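Local structure of cysteine protease-like VirA (Shigella flexneri, 3EB8) at residues Ser239-Ser244 / Asn319-Ser324; Ala235-Leu240 / Glu345-Ser350. The protein is a secreted virulence effector required for bacterial entry into epithelial cells and intercellular spread, whose assignment as an alpha-tubulin-specific protease is disputed. All blocks are in the same frame, centred on the assembly; numbering follows the deposited sequence.

Contact 1: Ser239-Ser244 / Asn319-Ser324; sequences SLHITS and NKIETS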
loop_
_atom_site.group_PDB
_atom_site.type_symbol
_atom_site.label_atom_id
_atom_site.label_comp_id
_atom_site.label_asym_id
_atom_site.label_seq_id
_atom_site.Cartn_x
_atom_site.Cartn_y
_atom_site.Cartn_z
ATOM N N SER A 239 1.847 -11.555 -7.464
ATOM C CA SER A 239 2.470 -12.249 -6.324
ATOM C C SER A 239 3.535 -11.393 -5.648
ATOM O O SER A 239 4.369 -11.889 -4.908
ATOM C CB SER A 239 3.073 -13.579 -6.770
ATOM O OG SER A 239 2.115 -14.327 -7.481
ATOM N N LEU A 240 3.486 -10.093 -5.891
ATOM C CA LEU A 240 4.408 -9.156 -5.260
ATOM C C LEU A 240 4.618 -9.404 -3.754
ATOM O O LEU A 240 5.716 -9.252 -3.252
ATOM C CB LEU A 240 3.916 -7.729 -5.488
ATOM C CG LEU A 240 4.868 -6.629 -5.032
ATOM C CD1 LEU A 240 6.091 -6.593 -5.912
ATOM C CD2 LEU A 240 4.154 -5.294 -5.076
ATOM N N HIS A 241 3.568 -9.791 -3.044
ATOM C CA HIS A 241 3.609 -9.876 -1.581
ATOM C C HIS A 241 4.035 -11.225 -1.014
ATOM O O HIS A 241 4.239 -11.337 0.189
ATOM C CB HIS A 241 2.238 -9.538 -0.976
ATOM C CG HIS A 241 1.136 -10.452 -1.425
ATOM N ND1 HIS A 241 0.497 -10.308 -2.641
ATOM C CD2 HIS A 241 0.574 -11.536 -0.840
ATOM C CE1 HIS A 241 -0.415 -11.251 -2.779
ATOM N NE2 HIS A 241 -0.391 -12.010 -1.697
ATOM N N ILE A 242 4.114 -12.260 -1.827
ATOM C CA ILE A 242 4.478 -13.553 -1.263
ATOM C C ILE A 242 5.985 -13.589 -1.039
ATOM O O ILE A 242 6.726 -13.965 -1.932
ATOM C CB ILE A 242 4.044 -14.720 -2.165
ATOM C CG1 ILE A 242 2.584 -14.562 -2.572
ATOM C CG2 ILE A 242 4.219 -16.039 -1.439
ATOM C CD1 ILE A 242 1.646 -14.607 -1.414
ATOM N N THR A 243 6.441 -13.185 0.144
ATOM C CA THR A 243 7.872 -13.042 0.372
ATOM C C THR A 243 8.428 -14.064 1.346
ATOM O O THR A 243 9.638 -14.128 1.547
ATOM C CB THR A 243 8.247 -11.622 0.878
ATOM O OG1 THR A 243 7.558 -11.349 2.100
ATOM C CG2 THR A 243 7.894 -10.567 -0.158
ATOM N N SER A 244 7.557 -14.858 1.959
ATOM C CA SER A 244 8.025 -15.813 2.952
ATOM C C SER A 244 6.943 -16.776 3.391
ATOM O O SER A 244 5.752 -16.538 3.177
ATOM C CB SER A 244 8.551 -15.072 4.180
ATOM O OG SER A 244 7.478 -14.507 4.906
ATOM N N ASN A 319 -9.232 -6.893 3.351
ATOM C CA ASN A 319 -7.929 -7.238 3.887
ATOM C C ASN A 319 -6.880 -6.438 3.132
ATOM O O ASN A 319 -6.526 -6.769 2.001
ATOM C CB ASN A 319 -7.686 -8.739 3.754
ATOM C CG ASN A 319 -6.269 -9.156 4.159
ATOM O OD1 ASN A 319 -5.592 -8.472 4.933
ATOM N ND2 ASN A 319 -5.823 -10.294 3.631
ATOM N N LYS A 320 -6.413 -5.356 3.744
ATOM C CA LYS A 320 -5.351 -4.573 3.147
ATOM C C LYS A 320 -4.008 -5.300 3.259
ATOM O O LYS A 320 -3.531 -5.605 4.350
ATOM C CB LYS A 320 -5.266 -3.203 3.794
ATOM C CG LYS A 320 -4.234 -2.284 3.180
ATOM C CD LYS A 320 -4.257 -0.985 3.939
ATOM C CE LYS A 320 -3.248 0.003 3.444
ATOM N NZ LYS A 320 -3.567 1.340 4.060
ATOM N N ILE A 321 -3.408 -5.593 2.117
ATOM C CA ILE A 321 -2.084 -6.169 2.094
ATOM C C ILE A 321 -1.220 -5.161 1.393
ATOM O O ILE A 321 -1.429 -4.886 0.218
ATOM C CB ILE A 321 -2.059 -7.484 1.299
ATOM C CG1 ILE A 321 -3.047 -8.481 1.888
ATOM C CG2 ILE A 321 -0.669 -8.067 1.265
ATOM C CD1 ILE A 321 -3.069 -9.787 1.152
ATOM N N GLU A 322 -0.268 -4.587 2.112
ATOM C CA GLU A 322 0.609 -3.594 1.535
ATOM C C GLU A 322 2.048 -4.096 1.413
ATOM O O GLU A 322 2.591 -4.702 2.345
ATOM C CB GLU A 322 0.577 -2.328 2.379
ATOM C CG GLU A 322 1.678 -1.333 2.087
ATOM C CD GLU A 322 1.529 -0.084 2.928
ATOM O OE1 GLU A 322 0.676 -0.083 3.836
ATOM O OE2 GLU A 322 2.245 0.905 2.690
ATOM N N THR A 323 2.659 -3.846 0.256
ATOM C CA THR A 323 4.070 -4.100 0.066
ATOM C C THR A 323 4.775 -2.811 -0.300
ATOM O O THR A 323 4.336 -2.091 -1.195
ATOM C CB THR A 323 4.317 -5.077 -1.060
ATOM O OG1 THR A 323 3.396 -6.165 -0.952
ATOM C CG2 THR A 323 5.768 -5.588 -1.017
ATOM N N SER A 324 5.873 -2.534 0.397
ATOM C CA SER A 324 6.708 -1.380 0.121
ATOM C C SER A 324 8.147 -1.817 -0.184
ATOM O O SER A 324 8.646 -2.796 0.386
ATOM C CB SER A 324 6.721 -0.460 1.326
ATOM O OG SER A 324 7.376 -1.116 2.389
#
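Leu240 and His241 pack against Thr323 and Ile321, joining the loop between helices 226-234 and 245-265 to one face of strand 315-327 in the mixed sheet. The loop turns here through a type I beta turn from Ser239 to Ile242, closed by Ile242 N bonded to Ser239 O at 3.1 Å. Leu240 and His241 are the two central residues of this turn, and both direct their CB atoms at the strand.

Across the interface the contacts are van der Waals, with no hydrogen bond. At the Leu240 end, the methyl CD2 approaches Thr323 CB at 4.0 Å, the two side chains passing at a slant. In His241 it is the first carbon of the side chain that does most of the touching: CB lies 4.0 Å from Ile321 CG2, while the ring joins in through CG, which is just as close to that methyl. The methyl meets the imidazole obliquely. On one face of the ring sits Ile242 CG1, offset toward the rim, and it probably limits how far the imidazole can swing to that side.

Polar bonds hold the two partners from outside. On the other side of the strand Lys320 NZ bonds to the carbonyls of Ala116 and Cys119 at the end of helix 110-118, and Glu322 OE2 bonds to Ser303 OG. Ser244 is the N-cap of helix 245-265, its OG bonded to Val247 N.

The hydroxyl of Thr323 lies beside its backbone N, anti to the carbonyl carbon (chi1 -44°), which turns OG1 to the loop. There it meets carbon: His241 CB is 3.6 Å from Thr323 OG1, and His241 CA is 3.8 Å from the same oxygen.

Contact 2: Ala235-Leu240 / Glu345-Ser350; sequences AFWQSL and ESRQVS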
loop_
_atom_site.group_PDB
_atom_site.type_symbol
_atom_site.label_atom_id
_atom_site.label_comp_id
_atom_site.label_asym_id
_atom_site.label_seq_id
_atom_site.Cartn_x
_atom_site.Cartn_y
_atom_site.Cartn_z
ATOM N N ALA A 235 4.555 -2.646 -9.334
ATOM C CA ALA A 235 3.586 -2.520 -8.245
ATOM C C ALA A 235 2.351 -3.392 -8.459
ATOM O O ALA A 235 1.629 -3.690 -7.514
ATOM C CB ALA A 235 3.167 -1.051 -8.030
ATOM N N PHE A 236 2.121 -3.789 -9.708
ATOM C CA PHE A 236 0.939 -4.569 -10.066
ATOM C C PHE A 236 1.193 -6.092 -10.093
ATOM O O PHE A 236 0.253 -6.865 -10.241
ATOM C CB PHE A 236 0.359 -4.100 -11.413
ATOM C CG PHE A 236 -0.233 -2.715 -11.380
ATOM C CD1 PHE A 236 0.569 -1.597 -11.539
ATOM C CD2 PHE A 236 -1.602 -2.533 -11.198
ATOM C CE1 PHE A 236 0.017 -0.320 -11.509
ATOM C CE2 PHE A 236 -2.156 -1.256 -11.166
ATOM C CZ PHE A 236 -1.347 -0.150 -11.325
ATOM N N TRP A 237 2.448 -6.535 -9.965
ATOM C CA TRP A 237 2.694 -7.978 -10.026
ATOM C C TRP A 237 1.801 -8.755 -9.015
ATOM O O TRP A 237 1.762 -8.435 -7.822
ATOM C CB TRP A 237 4.185 -8.327 -9.865
ATOM C CG TRP A 237 4.450 -9.813 -10.059
ATOM C CD1 TRP A 237 3.939 -10.618 -11.048
ATOM C CD2 TRP A 237 5.267 -10.656 -9.249
ATOM N NE1 TRP A 237 4.385 -11.898 -10.897
ATOM C CE2 TRP A 237 5.202 -11.958 -9.802
ATOM C CE3 TRP A 237 6.073 -10.438 -8.122
ATOM C CZ2 TRP A 237 5.907 -13.046 -9.262
ATOM C CZ3 TRP A 237 6.778 -11.526 -7.583
ATOM C CH2 TRP A 237 6.680 -12.818 -8.158
ATOM N N GLN A 238 1.079 -9.764 -9.499
ATOM C CA GLN A 238 0.054 -10.422 -8.680
ATOM C C GLN A 238 0.594 -11.106 -7.421
ATOM O O GLN A 238 -0.119 -11.231 -6.434
ATOM C CB GLN A 238 -0.728 -11.422 -9.522
ATOM C CG GLN A 238 0.141 -12.464 -10.219
ATOM C CD GLN A 238 -0.685 -13.474 -11.014
ATOM O OE1 GLN A 238 -0.739 -13.425 -12.251
ATOM N NE2 GLN A 238 -1.347 -14.384 -10.301
ATOM N N SER A 239 1.847 -11.555 -7.464
ATOM C CA SER A 239 2.470 -12.249 -6.324
ATOM C C SER A 239 3.535 -11.393 -5.648
ATOM O O SER A 239 4.369 -11.889 -4.908
ATOM C CB SER A 239 3.073 -13.579 -6.770
ATOM O OG SER A 239 2.115 -14.327 -7.481
ATOM N N LEU A 240 3.486 -10.093 -5.891
ATOM C CA LEU A 240 4.408 -9.156 -5.260
ATOM C C LEU A 240 4.618 -9.404 -3.754
ATOM O O LEU A 240 5.716 -9.252 -3.252
ATOM C CB LEU A 240 3.916 -7.729 -5.488
ATOM C CG LEU A 240 4.868 -6.629 -5.032
ATOM C CD1 LEU A 240 6.091 -6.593 -5.912
ATOM C CD2 LEU A 240 4.154 -5.294 -5.076
ATOM N N GLU A 345 13.555 -10.227 -0.033
ATOM C CA GLU A 345 14.224 -9.674 1.137
ATOM C C GLU A 345 14.131 -8.155 1.241
ATOM O O GLU A 345 14.200 -7.605 2.331
ATOM C CB GLU A 345 15.697 -10.104 1.171
ATOM C CG GLU A 345 16.346 -10.175 -0.205
ATOM C CD GLU A 345 17.626 -11.008 -0.223
ATOM O OE1 GLU A 345 18.621 -10.591 0.413
ATOM O OE2 GLU A 345 17.637 -12.074 -0.885
ATOM N N SER A 346 13.998 -7.465 0.118
ATOM C CA SER A 346 13.883 -6.008 0.195
ATOM C C SER A 346 12.452 -5.475 0.147
ATOM O O SER A 346 12.240 -4.258 0.149
ATOM C CB SER A 346 14.763 -5.320 -0.852
ATOM O OG SER A 346 14.916 -6.135 -1.991
ATOM N N ARG A 347 11.474 -6.375 0.121
ATOM C CA ARG A 347 10.078 -5.948 0.188
ATOM C C ARG A 347 9.582 -6.107 1.604
ATOM O O ARG A 347 9.830 -7.128 2.238
ATOM C CB ARG A 347 9.166 -6.762 -0.728
ATOM C CG ARG A 347 9.568 -6.838 -2.162
ATOM C CD ARG A 347 8.720 -7.851 -2.851
ATOM N NE ARG A 347 9.480 -8.495 -3.896
ATOM C CZ ARG A 347 9.175 -9.667 -4.434
ATOM N NH1 ARG A 347 8.099 -10.333 -4.034
ATOM N NH2 ARG A 347 9.950 -10.169 -5.382
ATOM N N GLN A 348 8.890 -5.095 2.105
ATOM C CA GLN A 348 8.219 -5.234 3.383
ATOM C C GLN A 348 6.716 -5.386 3.192
ATOM O O GLN A 348 6.073 -4.620 2.459
ATOM C CB GLN A 348 8.513 -4.061 4.287
ATOM C CG GLN A 348 8.015 -4.259 5.690
ATOM C CD GLN A 348 8.371 -3.083 6.559
ATOM O OE1 GLN A 348 7.727 -2.028 6.483
ATOM N NE2 GLN A 348 9.417 -3.242 7.385
ATOM N N VAL A 349 6.176 -6.386 3.865
ATOM C CA VAL A 349 4.785 -6.767 3.700
ATOM C C VAL A 349 4.052 -6.561 5.011
ATOM O O VAL A 349 4.575 -6.890 6.085
ATOM C CB VAL A 349 4.681 -8.232 3.213
ATOM C CG1 VAL A 349 3.246 -8.727 3.250
ATOM C CG2 VAL A 349 5.250 -8.340 1.807
ATOM N N SER A 350 2.858 -5.979 4.925
ATOM C CA SER A 350 2.059 -5.690 6.112
ATOM C C SER A 350 0.587 -5.960 5.829
ATOM O O SER A 350 0.172 -5.922 4.681
ATOM C CB SER A 350 2.245 -4.244 6.527
ATOM O OG SER A 350 1.810 -3.387 5.487
#
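The guanidinium of Arg347 reaches the backbone of the facing loop, where NH1 donates a hydrogen bond to Leu240 O at 2.7 Å. The bond is short but bent, with an N-H...O angle of 135°. NH1 stands above the carbonyl plane, and the oxygen in turn is tilted from the guanidinium plane. Arg347 CD is also near, 3.3 Å from Leu240 O, so the outer part of the side chain passes across the front of this oxygen. The chain, extended at chi2, bends at chi3 (-147°), which brings the guanidinium to the carbonyl.

Two side chains of the loop border the same group. Leu240 CD1 sits over one guanidinium face and is 4.2 Å from Arg347 CD. Trp237 presents the edge of its indole, with CZ3 4.0 Å from Arg347 NH1 and 4.1 Å from Arg347 NH2. The indole and guanidinium planes are nearly perpendicular, at 86°, so this is an edge contact and not a stack of the cation on the aromatic face.

Residues 237-240 form a type I beta turn, with Leu240 N bonded to Trp237 O at 3.1 Å, in the loop that follows helix 226-234. The turn brings Trp237 and Leu240, its first and last residues, to the same arginine. Arg347 itself comes just after a short 3-10 segment, where the chain leads into strand 348-356 of the mixed sheet.

Farther out, Arg347 NH2 is bonded to Ile342 O, just upstream of 345-350, so the guanidinium links that carbonyl to the one of Leu240. Phe137 touches Leu240 and Arg347 and meets the Trp237 ring at an incline. Ala235 O, at the start of the loop, is bonded to Ser304 OG of strand 300-312, and Gln238 N, within the turn, to Asp143 OD2 of helix 140-149.

In the fold
Contacts 1 and 2 start from one loop, share Ser239 and Leu240, and have centres about 5 Å apart. Two overlapping type I turns, 237-240 and 239-242, supply their loop sides. Their other segments belong to 315-327 and to the entry into 348-356, antiparallel neighbours that pair through probable hydrogen bonds from Gln348 N to Ser324 O and from Ser350 N to Glu322 O, each 2.9 Å. Packing also joins them directly: Thr323 CG2 is 3.6 Å from Arg347 CB, and His241 O is 3.6 Å from Val349 CG2. Together they set a loop of the region assigned to tubulin binding, residues 182-273, against strand 315-327 and the start of its neighbour.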